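Local structure of diacylglycerol kinase (Bacillus anthracis, 3S40) at residues Y192-N203 with T223-I234; K260-K270 with H281-Q290. The protein probably phosphorylates diacylglycerol or a related lipid, joining a kinase catalytic domain to a NAD-kinase-like beta sandwich. All coordinates share one frame; numbering follows the deposited sequence.

Overall arrangement
Both contacts are antiparallel strand pairings in the C-terminal NAD-kinase-like beta sandwich, one in each of its two sheets. Contact 1 closes first along the chain and contact 2 follows; their centres lie about 12 Å apart. Contact 1 joins strands 198-202 and 224-230 of one sheet, while contact 2 joins strands 261-266 and 284-296 of the other. Strand 190-196 belongs to the second sheet as well, and the corner at Val197 carries the chain across. Leu224 and Ile226 of contact 1 pack on Ile262, Ile286 and Leu288 of contact 2, so the two pairings supply facing parts of the apolar interior of the sandwich.

Contact 1. Residues Y192-N203 with T223-I234; sequences YEDEAVLVMVGN and TLDIFVVKSTGI
The carbonyl oxygen of Val229 takes two backbone N-H groups: Val197 N binds it at 2.8 Å, nearly along the C=O axis, and Leu198 N adds a weak, longer bond. Two residues facing one make a classic beta bulge, where strand 192-196 gives way to 198-202. Beyond it the antiparallel register is regular, with Met200 N bonded to Phe227 O at 2.7 Å. At the bulge CG1 of Val197 sits between the backbone N and the carbonyl carbon (chi1 37°), which brings it against Val229 O at 3.0 Å and Lys230 O at 3.3 Å; it also touches Val229 CG1 at 3.9 Å. On the other side the small Ala196 lets its CB approach Val228 CG1 tightly, at 3.5 Å. The extended Lys230 chain passes the edge of the Tyr192 ring, CE 3.5 Å from Tyr192 OH and CD 3.7 Å from Asp194 OD2; its NZ reaches the carbonyl of Asn252. Beta-branched valines suit the extended backbone and cover it with apolar surface. Strand 198-202 is also bonded through Val199 and Val201 to Ile144 and Trp142 of strand 141-144, and the bulge coincides with the corner at Val197, probably helping the chain pass between sheets.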
loop_
_atom_site.group_PDB
_atom_site.type_symbol
_atom_site.label_atom_id
_atom_site.label_comp_id
_atom_site.label_asym_id
_atom_site.label_seq_id
_atom_site.Cartn_x
_atom_site.Cartn_y
_atom_site.Cartn_z
ATOM N N TYR A 192 10.280 -23.658 -0.985
ATOM C CA TYR A 192 10.231 -23.683 0.467
ATOM C C TYR A 192 8.995 -24.451 0.916
ATOM O O TYR A 192 7.876 -24.065 0.596
ATOM C CB TYR A 192 10.166 -22.258 1.025
ATOM C CG TYR A 192 9.913 -22.221 2.512
ATOM C CD1 TYR A 192 8.619 -22.176 3.014
ATOM C CD2 TYR A 192 10.966 -22.244 3.416
ATOM C CE1 TYR A 192 8.380 -22.149 4.373
ATOM C CE2 TYR A 192 10.738 -22.222 4.780
ATOM C CZ TYR A 192 9.443 -22.172 5.251
ATOM O OH TYR A 192 9.211 -22.148 6.607
ATOM N N GLU A 193 9.203 -25.538 1.652
ATOM C CA GLU A 193 8.094 -26.284 2.235
ATOM C C GLU A 193 8.224 -26.309 3.745
ATOM O O GLU A 193 9.313 -26.549 4.282
ATOM C CB GLU A 193 8.062 -27.713 1.703
ATOM C CG GLU A 193 7.184 -27.900 0.484
ATOM C CD GLU A 193 7.543 -29.147 -0.306
ATOM O OE1 GLU A 193 8.737 -29.315 -0.642
ATOM O OE2 GLU A 193 6.635 -29.960 -0.585
ATOM N N ASP A 194 7.116 -26.060 4.433
ATOM C CA ASP A 194 7.127 -26.114 5.888
ATOM C C ASP A 194 5.752 -25.921 6.511
ATOM O O ASP A 194 4.743 -25.792 5.817
ATOM C CB ASP A 194 8.105 -25.080 6.457
ATOM C CG ASP A 194 8.992 -25.655 7.544
ATOM O OD1 ASP A 194 9.588 -26.732 7.319
ATOM O OD2 ASP A 194 9.085 -25.035 8.626
ATOM N N GLU A 195 5.736 -25.920 7.837
ATOM C CA GLU A 195 4.531 -25.698 8.614
ATOM C C GLU A 195 4.575 -24.263 9.107
ATOM O O GLU A 195 5.471 -23.887 9.869
ATOM C CB GLU A 195 4.503 -26.655 9.809
ATOM C CG GLU A 195 3.148 -26.819 10.484
ATOM C CD GLU A 195 2.218 -27.741 9.712
ATOM O OE1 GLU A 195 2.553 -28.103 8.563
ATOM O OE2 GLU A 195 1.153 -28.103 10.257
ATOM N N ALA A 196 3.608 -23.463 8.668
ATOM C CA ALA A 196 3.581 -22.039 8.988
ATOM C C ALA A 196 2.304 -21.649 9.697
ATOM O O ALA A 196 1.247 -22.221 9.451
ATOM C CB ALA A 196 3.726 -21.207 7.716
ATOM N N VAL A 197 2.405 -20.654 10.566
ATOM C CA VAL A 197 1.223 -20.064 11.174
ATOM C C VAL A 197 0.783 -18.831 10.371
ATOM O O VAL A 197 -0.399 -18.480 10.343
ATOM C CB VAL A 197 1.463 -19.700 12.659
ATOM C CG1 VAL A 197 2.881 -19.183 12.877
ATOM C CG2 VAL A 197 0.440 -18.683 13.128
ATOM N N LEU A 198 1.743 -18.192 9.702
ATOM C CA LEU A 198 1.470 -16.974 8.942
ATOM C C LEU A 198 2.356 -16.864 7.697
ATOM O O LEU A 198 3.559 -17.111 7.752
ATOM C CB LEU A 198 1.666 -15.748 9.835
ATOM C CG LEU A 198 1.620 -14.381 9.152
ATOM C CD1 LEU A 198 0.181 -13.942 8.906
ATOM C CD2 LEU A 198 2.348 -13.352 9.985
ATOM N N VAL A 199 1.758 -16.503 6.570
ATOM C CA VAL A 199 2.534 -16.263 5.360
ATOM C C VAL A 199 2.213 -14.896 4.791
ATOM O O VAL A 199 1.051 -14.547 4.599
ATOM C CB VAL A 199 2.258 -17.309 4.284
ATOM C CG1 VAL A 199 3.099 -17.021 3.049
ATOM C CG2 VAL A 199 2.546 -18.715 4.829
HETATM N N MSE A 200 3.249 -14.120 4.515
HETATM C CA MSE A 200 3.024 -12.819 3.926
HETATM C C MSE A 200 3.995 -12.386 2.858
HETATM O O MSE A 200 5.174 -12.754 2.863
HETATM C CB MSE A 200 2.921 -11.770 4.996
HETATM C CG MSE A 200 1.521 -11.707 5.485
HETATM SE SE MSE A 200 1.418 -10.396 6.800
HETATM C CE MSE A 200 2.287 -8.910 5.806
ATOM N N VAL A 201 3.450 -11.590 1.944
ATOM C CA VAL A 201 4.172 -11.034 0.827
ATOM C C VAL A 201 4.011 -9.530 0.907
ATOM O O VAL A 201 2.914 -9.013 0.764
ATOM C CB VAL A 201 3.598 -11.553 -0.499
ATOM C CG1 VAL A 201 4.478 -11.124 -1.661
ATOM C CG2 VAL A 201 3.499 -13.059 -0.445
ATOM N N GLY A 202 5.110 -8.831 1.157
ATOM C CA GLY A 202 5.057 -7.408 1.434
ATOM C C GLY A 202 5.644 -6.526 0.353
ATOM O O GLY A 202 6.616 -6.885 -0.312
ATOM N N ASN A 203 5.050 -5.351 0.196
ATOM C CA ASN A 203 5.524 -4.361 -0.748
ATOM C C ASN A 203 5.653 -3.017 -0.067
ATOM O O ASN A 203 6.602 -2.289 -0.304
ATOM C CB ASN A 203 4.566 -4.221 -1.931
ATOM C CG ASN A 203 5.133 -3.330 -3.027
ATOM O OD1 ASN A 203 6.264 -3.516 -3.473
ATOM N ND2 ASN A 203 4.355 -2.344 -3.448
ATOM N N THR A 223 11.450 -5.950 -6.021
ATOM C CA THR A 223 11.141 -7.302 -5.550
ATOM C C THR A 223 10.053 -7.254 -4.494
ATOM O O THR A 223 9.720 -6.183 -3.968
ATOM C CB THR A 223 12.372 -8.025 -4.941
ATOM O OG1 THR A 223 12.728 -7.407 -3.700
ATOM C CG2 THR A 223 13.571 -7.997 -5.890
ATOM N N LEU A 224 9.522 -8.430 -4.190
ATOM C CA LEU A 224 8.556 -8.623 -3.128
ATOM C C LEU A 224 9.234 -9.382 -2.002
ATOM O O LEU A 224 10.163 -10.169 -2.250
ATOM C CB LEU A 224 7.398 -9.457 -3.653
ATOM C CG LEU A 224 6.561 -8.670 -4.652
ATOM C CD1 LEU A 224 5.395 -9.489 -5.162
ATOM C CD2 LEU A 224 6.065 -7.401 -3.965
ATOM N N ASP A 225 8.760 -9.154 -0.776
ATOM C CA ASP A 225 9.300 -9.815 0.409
ATOM C C ASP A 225 8.375 -10.917 0.908
ATOM O O ASP A 225 7.247 -10.662 1.344
ATOM C CB ASP A 225 9.560 -8.807 1.530
ATOM C CG ASP A 225 10.799 -7.974 1.276
ATOM O OD1 ASP A 225 11.792 -8.113 2.029
ATOM O OD2 ASP A 225 10.786 -7.197 0.300
ATOM N N ILE A 226 8.861 -12.146 0.824
ATOM C CA ILE A 226 8.159 -13.280 1.392
ATOM C C ILE A 226 8.553 -13.382 2.852
ATOM O O ILE A 226 9.733 -13.326 3.196
ATOM C CB ILE A 226 8.558 -14.589 0.702
ATOM C CG1 ILE A 226 8.272 -14.513 -0.800
ATOM C CG2 ILE A 226 7.853 -15.767 1.357
ATOM C CD1 ILE A 226 8.698 -15.754 -1.568
ATOM N N PHE A 227 7.560 -13.540 3.712
ATOM C CA PHE A 227 7.810 -13.612 5.140
ATOM C C PHE A 227 6.913 -14.697 5.728
ATOM O O PHE A 227 5.674 -14.627 5.650
ATOM C CB PHE A 227 7.523 -12.250 5.788
ATOM C CG PHE A 227 7.925 -12.158 7.240
ATOM C CD1 PHE A 227 9.220 -11.837 7.593
ATOM C CD2 PHE A 227 7.000 -12.397 8.245
ATOM C CE1 PHE A 227 9.593 -11.744 8.927
ATOM C CE2 PHE A 227 7.362 -12.305 9.583
ATOM C CZ PHE A 227 8.658 -11.977 9.922
ATOM N N VAL A 228 7.544 -15.711 6.302
ATOM C CA VAL A 228 6.816 -16.835 6.866
ATOM C C VAL A 228 7.110 -16.991 8.348
ATOM O O VAL A 228 8.266 -17.057 8.754
ATOM C CB VAL A 228 7.204 -18.134 6.166
ATOM C CG1 VAL A 228 6.453 -19.304 6.788
ATOM C CG2 VAL A 228 6.920 -18.033 4.674
ATOM N N VAL A 229 6.077 -17.041 9.176
ATOM C CA VAL A 229 6.335 -17.371 10.568
ATOM C C VAL A 229 5.999 -18.835 10.800
ATOM O O VAL A 229 4.860 -19.256 10.613
ATOM C CB VAL A 229 5.568 -16.496 11.537
ATOM C CG1 VAL A 229 5.995 -16.828 12.973
ATOM C CG2 VAL A 229 5.820 -15.027 11.225
ATOM N N LYS A 230 7.006 -19.607 11.189
ATOM C CA LYS A 230 6.838 -21.041 11.364
ATOM C C LYS A 230 6.044 -21.329 12.629
ATOM O O LYS A 230 5.906 -20.466 13.495
ATOM C CB LYS A 230 8.201 -21.730 11.408
ATOM C CG LYS A 230 9.110 -21.322 10.259
ATOM C CD LYS A 230 10.470 -21.999 10.326
ATOM C CE LYS A 230 11.398 -21.458 9.239
ATOM N NZ LYS A 230 12.746 -22.099 9.243
ATOM N N SER A 231 5.514 -22.543 12.721
ATOM C CA SER A 231 4.737 -22.959 13.881
ATOM C C SER A 231 5.460 -22.670 15.200
ATOM O O SER A 231 4.831 -22.536 16.249
ATOM C CB SER A 231 4.410 -24.451 13.773
ATOM O OG SER A 231 5.559 -25.199 13.403
ATOM N N THR A 232 6.781 -22.552 15.129
ATOM C CA THR A 232 7.621 -22.440 16.316
ATOM C C THR A 232 8.200 -21.041 16.512
ATOM O O THR A 232 8.929 -20.792 17.474
ATOM C CB THR A 232 8.821 -23.394 16.215
ATOM O OG1 THR A 232 9.933 -22.697 15.639
ATOM C CG2 THR A 232 8.473 -24.603 15.350
ATOM N N GLY A 233 7.900 -20.133 15.592
ATOM C CA GLY A 233 8.504 -18.817 15.629
ATOM C C GLY A 233 7.587 -17.729 16.151
ATOM O O GLY A 233 7.877 -16.544 15.993
ATOM N N ILE A 234 6.485 -18.126 16.777
ATOM C CA ILE A 234 5.518 -17.161 17.299
ATOM C C ILE A 234 6.147 -16.156 18.262
ATOM O O ILE A 234 5.943 -14.949 18.128
ATOM C CB ILE A 234 4.325 -17.861 17.967
ATOM C CG1 ILE A 234 3.422 -18.473 16.892
ATOM C CG2 ILE A 234 3.537 -16.875 18.823
ATOM C CD1 ILE A 234 2.412 -19.458 17.433
#

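Contact 2. Residues K260-K270 with H281-Q290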
loop_
_atom_site.group_PDB
_atom_site.type_symbol
_atom_site.label_atom_id
_atom_site.label_comp_id
_atom_site.label_asym_id
_atom_site.label_seq_id
_atom_site.Cartn_x
_atom_site.Cartn_y
_atom_site.Cartn_z
ATOM N N LYS A 260 11.034 -12.073 -7.189
ATOM C CA LYS A 260 10.209 -11.361 -8.167
ATOM C C LYS A 260 8.994 -12.163 -8.617
ATOM O O LYS A 260 7.979 -11.587 -8.983
ATOM C CB LYS A 260 11.019 -10.937 -9.392
ATOM C CG LYS A 260 12.016 -9.828 -9.130
ATOM C CD LYS A 260 12.522 -9.250 -10.435
ATOM C CE LYS A 260 13.454 -8.071 -10.197
ATOM N NZ LYS A 260 13.615 -7.243 -11.431
ATOM N N SER A 261 9.115 -13.487 -8.616
ATOM C CA SER A 261 8.043 -14.345 -9.104
ATOM C C SER A 261 7.778 -15.451 -8.100
ATOM O O SER A 261 8.651 -16.281 -7.811
ATOM C CB SER A 261 8.389 -14.935 -10.470
ATOM O OG SER A 261 7.276 -15.636 -11.002
ATOM N N ILE A 262 6.562 -15.460 -7.576
ATOM C CA ILE A 262 6.262 -16.261 -6.403
ATOM C C ILE A 262 5.008 -17.087 -6.586
ATOM O O ILE A 262 3.975 -16.599 -7.055
ATOM C CB ILE A 262 6.104 -15.356 -5.169
ATOM C CG1 ILE A 262 7.336 -14.450 -5.037
ATOM C CG2 ILE A 262 5.879 -16.186 -3.906
ATOM C CD1 ILE A 262 7.267 -13.449 -3.904
ATOM N N HIS A 263 5.109 -18.355 -6.229
ATOM C CA HIS A 263 3.935 -19.211 -6.208
ATOM C C HIS A 263 3.768 -19.835 -4.837
ATOM O O HIS A 263 4.711 -20.433 -4.293
ATOM C CB HIS A 263 4.006 -20.304 -7.282
ATOM C CG HIS A 263 2.715 -21.041 -7.456
ATOM N ND1 HIS A 263 2.432 -22.214 -6.788
ATOM C CD2 HIS A 263 1.615 -20.752 -8.192
ATOM C CE1 HIS A 263 1.221 -22.626 -7.120
ATOM N NE2 HIS A 263 0.701 -21.754 -7.967
ATOM N N ILE A 264 2.565 -19.689 -4.289
ATOM C CA ILE A 264 2.249 -20.186 -2.961
ATOM C C ILE A 264 1.126 -21.211 -3.018
ATOM O O ILE A 264 0.020 -20.925 -3.495
ATOM C CB ILE A 264 1.819 -19.060 -1.999
ATOM C CG1 ILE A 264 2.782 -17.879 -2.066
ATOM C CG2 ILE A 264 1.715 -19.587 -0.580
ATOM C CD1 ILE A 264 2.165 -16.658 -2.709
ATOM N N GLU A 265 1.419 -22.403 -2.509
ATOM C CA GLU A 265 0.471 -23.499 -2.533
ATOM C C GLU A 265 0.272 -24.022 -1.117
ATOM O O GLU A 265 1.223 -24.107 -0.337
ATOM C CB GLU A 265 0.987 -24.603 -3.458
ATOM C CG GLU A 265 0.268 -25.933 -3.328
ATOM C CD GLU A 265 0.992 -27.059 -4.053
ATOM O OE1 GLU A 265 1.558 -26.797 -5.138
ATOM O OE2 GLU A 265 1.004 -28.201 -3.535
ATOM N N THR A 266 -0.970 -24.362 -0.791
ATOM C CA THR A 266 -1.310 -24.913 0.513
ATOM C C THR A 266 -1.939 -26.297 0.384
ATOM O O THR A 266 -2.297 -26.730 -0.713
ATOM C CB THR A 266 -2.324 -24.024 1.232
ATOM O OG1 THR A 266 -3.437 -23.800 0.360
ATOM C CG2 THR A 266 -1.698 -22.690 1.603
ATOM N N GLU A 267 -2.081 -26.973 1.521
ATOM C CA GLU A 267 -2.732 -28.277 1.592
ATOM C C GLU A 267 -4.199 -28.169 1.194
ATOM O O GLU A 267 -4.665 -28.859 0.288
ATOM C CB GLU A 267 -2.635 -28.829 3.013
ATOM C CG GLU A 267 -2.732 -30.341 3.106
ATOM C CD GLU A 267 -1.488 -31.037 2.573
ATOM O OE1 GLU A 267 -0.467 -30.352 2.348
ATOM O OE2 GLU A 267 -1.534 -32.271 2.380
ATOM N N GLU A 268 -4.924 -27.306 1.896
ATOM C CA GLU A 268 -6.301 -26.994 1.556
ATOM C C GLU A 268 -6.397 -25.527 1.194
ATOM O O GLU A 268 -5.706 -24.697 1.777
ATOM C CB GLU A 268 -7.218 -27.257 2.745
ATOM C CG GLU A 268 -7.400 -28.712 3.106
ATOM C CD GLU A 268 -8.401 -28.884 4.228
ATOM O OE1 GLU A 268 -9.321 -29.719 4.090
ATOM O OE2 GLU A 268 -8.269 -28.174 5.248
ATOM N N GLU A 269 -7.258 -25.203 0.239
ATOM C CA GLU A 269 -7.529 -23.811 -0.076
ATOM C C GLU A 269 -7.644 -22.979 1.202
ATOM O O GLU A 269 -8.330 -23.371 2.149
ATOM C CB GLU A 269 -8.820 -23.699 -0.882
ATOM C CG GLU A 269 -9.336 -22.292 -1.029
ATOM C CD GLU A 269 -10.352 -22.171 -2.151
ATOM O OE1 GLU A 269 -10.321 -23.009 -3.084
ATOM O OE2 GLU A 269 -11.182 -21.238 -2.098
ATOM N N LYS A 270 -6.943 -21.847 1.231
ATOM C CA LYS A 270 -7.086 -20.863 2.307
ATOM C C LYS A 270 -7.459 -19.499 1.716
ATOM O O LYS A 270 -7.224 -19.232 0.536
ATOM C CB LYS A 270 -5.800 -20.750 3.134
ATOM C CG LYS A 270 -5.350 -22.061 3.779
ATOM C CD LYS A 270 -4.127 -21.871 4.672
ATOM C CE LYS A 270 -4.480 -21.143 5.964
ATOM N NZ LYS A 270 -5.177 -22.028 6.944
ATOM N N HIS A 281 -7.538 -16.571 -2.862
ATOM C CA HIS A 281 -7.338 -17.767 -2.071
ATOM C C HIS A 281 -6.307 -18.620 -2.779
ATOM O O HIS A 281 -6.146 -18.521 -3.995
ATOM C CB HIS A 281 -8.652 -18.531 -1.933
ATOM C CG HIS A 281 -9.295 -18.843 -3.243
ATOM N ND1 HIS A 281 -8.732 -19.706 -4.159
ATOM C CD2 HIS A 281 -10.438 -18.384 -3.807
ATOM C CE1 HIS A 281 -9.509 -19.777 -5.226
ATOM N NE2 HIS A 281 -10.549 -18.986 -5.038
ATOM N N THR A 282 -5.600 -19.447 -2.016
ATOM C CA THR A 282 -4.603 -20.346 -2.586
ATOM C C THR A 282 -5.246 -21.348 -3.546
ATOM O O THR A 282 -6.432 -21.637 -3.431
ATOM C CB THR A 282 -3.839 -21.119 -1.472
ATOM O OG1 THR A 282 -4.777 -21.723 -0.566
ATOM C CG2 THR A 282 -2.923 -20.180 -0.696
ATOM N N PRO A 283 -4.462 -21.877 -4.504
ATOM C CA PRO A 283 -3.068 -21.490 -4.755
ATOM C C PRO A 283 -3.002 -20.115 -5.413
ATOM O O PRO A 283 -4.036 -19.593 -5.834
ATOM C CB PRO A 283 -2.569 -22.572 -5.719
ATOM C CG PRO A 283 -3.798 -23.033 -6.422
ATOM C CD PRO A 283 -4.903 -22.959 -5.402
ATOM N N CYS A 284 -1.802 -19.544 -5.504
ATOM C CA CYS A 284 -1.667 -18.156 -5.923
ATOM C C CYS A 284 -0.304 -17.848 -6.545
ATOM O O CYS A 284 0.747 -18.243 -6.012
ATOM C CB CYS A 284 -1.938 -17.242 -4.722
ATOM S SG CYS A 284 -2.285 -15.544 -5.153
ATOM N N GLN A 285 -0.336 -17.161 -7.684
ATOM C CA GLN A 285 0.865 -16.689 -8.372
ATOM C C GLN A 285 1.005 -15.188 -8.159
ATOM O O GLN A 285 0.029 -14.432 -8.283
ATOM C CB GLN A 285 0.797 -16.998 -9.875
ATOM C CG GLN A 285 2.035 -16.566 -10.679
ATOM C CD GLN A 285 3.314 -17.331 -10.306
ATOM O OE1 GLN A 285 3.258 -18.466 -9.824
ATOM N NE2 GLN A 285 4.473 -16.709 -10.539
ATOM N N ILE A 286 2.218 -14.756 -7.819
ATOM C CA ILE A 286 2.453 -13.338 -7.578
ATOM C C ILE A 286 3.585 -12.796 -8.439
ATOM O O ILE A 286 4.665 -13.406 -8.535
ATOM C CB ILE A 286 2.753 -13.018 -6.103
ATOM C CG1 ILE A 286 1.826 -13.801 -5.172
ATOM C CG2 ILE A 286 2.638 -11.518 -5.866
ATOM C CD1 ILE A 286 1.923 -13.395 -3.730
ATOM N N GLU A 287 3.307 -11.643 -9.049
ATOM C CA GLU A 287 4.231 -10.932 -9.930
ATOM C C GLU A 287 4.368 -9.494 -9.433
ATOM O O GLU A 287 3.464 -8.960 -8.800
ATOM C CB GLU A 287 3.677 -10.883 -11.362
ATOM C CG GLU A 287 3.196 -12.210 -11.922
ATOM C CD GLU A 287 4.333 -13.180 -12.201
ATOM O OE1 GLU A 287 4.069 -14.400 -12.275
ATOM O OE2 GLU A 287 5.488 -12.722 -12.351
ATOM N N LEU A 288 5.487 -8.860 -9.745
ATOM C CA LEU A 288 5.659 -7.462 -9.401
ATOM C C LEU A 288 5.744 -6.598 -10.652
ATOM O O LEU A 288 6.491 -6.915 -11.570
ATOM C CB LEU A 288 6.930 -7.278 -8.588
ATOM C CG LEU A 288 7.086 -5.835 -8.131
ATOM C CD1 LEU A 288 6.272 -5.598 -6.867
ATOM C CD2 LEU A 288 8.528 -5.483 -7.925
ATOM N N LEU A 289 4.990 -5.502 -10.685
ATOM C CA LEU A 289 5.111 -4.535 -11.780
ATOM C C LEU A 289 6.009 -3.365 -11.376
ATOM O O LEU A 289 5.617 -2.466 -10.630
ATOM C CB LEU A 289 3.732 -4.031 -12.204
ATOM C CG LEU A 289 2.729 -5.145 -12.506
ATOM C CD1 LEU A 289 1.331 -4.539 -12.678
ATOM C CD2 LEU A 289 3.166 -5.939 -13.735
ATOM N N GLN A 290 7.225 -3.376 -11.884
ATOM C CA GLN A 290 8.212 -2.422 -11.439
ATOM C C GLN A 290 7.872 -1.007 -11.911
ATOM O O GLN A 290 7.569 -0.784 -13.071
ATOM C CB GLN A 290 9.602 -2.872 -11.907
ATOM C CG GLN A 290 10.747 -2.298 -11.110
ATOM C CD GLN A 290 12.079 -3.015 -11.361
ATOM O OE1 GLN A 290 12.119 -4.195 -11.737
ATOM N NE2 GLN A 290 13.172 -2.290 -11.165
#
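Glu269 lays its carboxylate over one face of the His281 ring, the two planes only 13° apart, with OE2 3.3 Å from His281 CG and displaced toward the ring's rim. The ring stands there because its CG lies between the backbone N and the carbonyl carbon (chi1 54°), and ND1 bonds back to Thr282 O in the ring plane. An acid stacked on the imidazole would probably favour its protonated form. Next to this pair, Thr282 and Thr266 cross at about a right angle: the hydroxyl of Thr282 donates to Thr266 OG1 at 2.6 Å and accepts Lys270 N at 2.8 Å, while Thr266 OG1 donates on to Glu268 O. Threonine suits the site, since its hydroxyl serves this chain of bonds and its methyl packs, CG2 to CG2 at 3.6 Å. Gln285 meets His263 edge-on, with OE1 in the ring plane and 3.3 Å from CD2, on the partly exposed side that suits polar residues. The opposite face is apolar, filled by branched isoleucines: Ile264 and Ile286 cross with their CD1 atoms tightly packed at 3.4 Å. Ile262 and Ile286 exchange backbone bonds, Ile262 N to Ile286 O at 3.0 Å and Ile286 N to Ile262 O at 2.7 Å. Strand 261-266 also pairs with strand 181-187, and 284-296 with 125-133, while Ile264 and Ile286 rest on Trp142 and Ile262 faces strand 224-230.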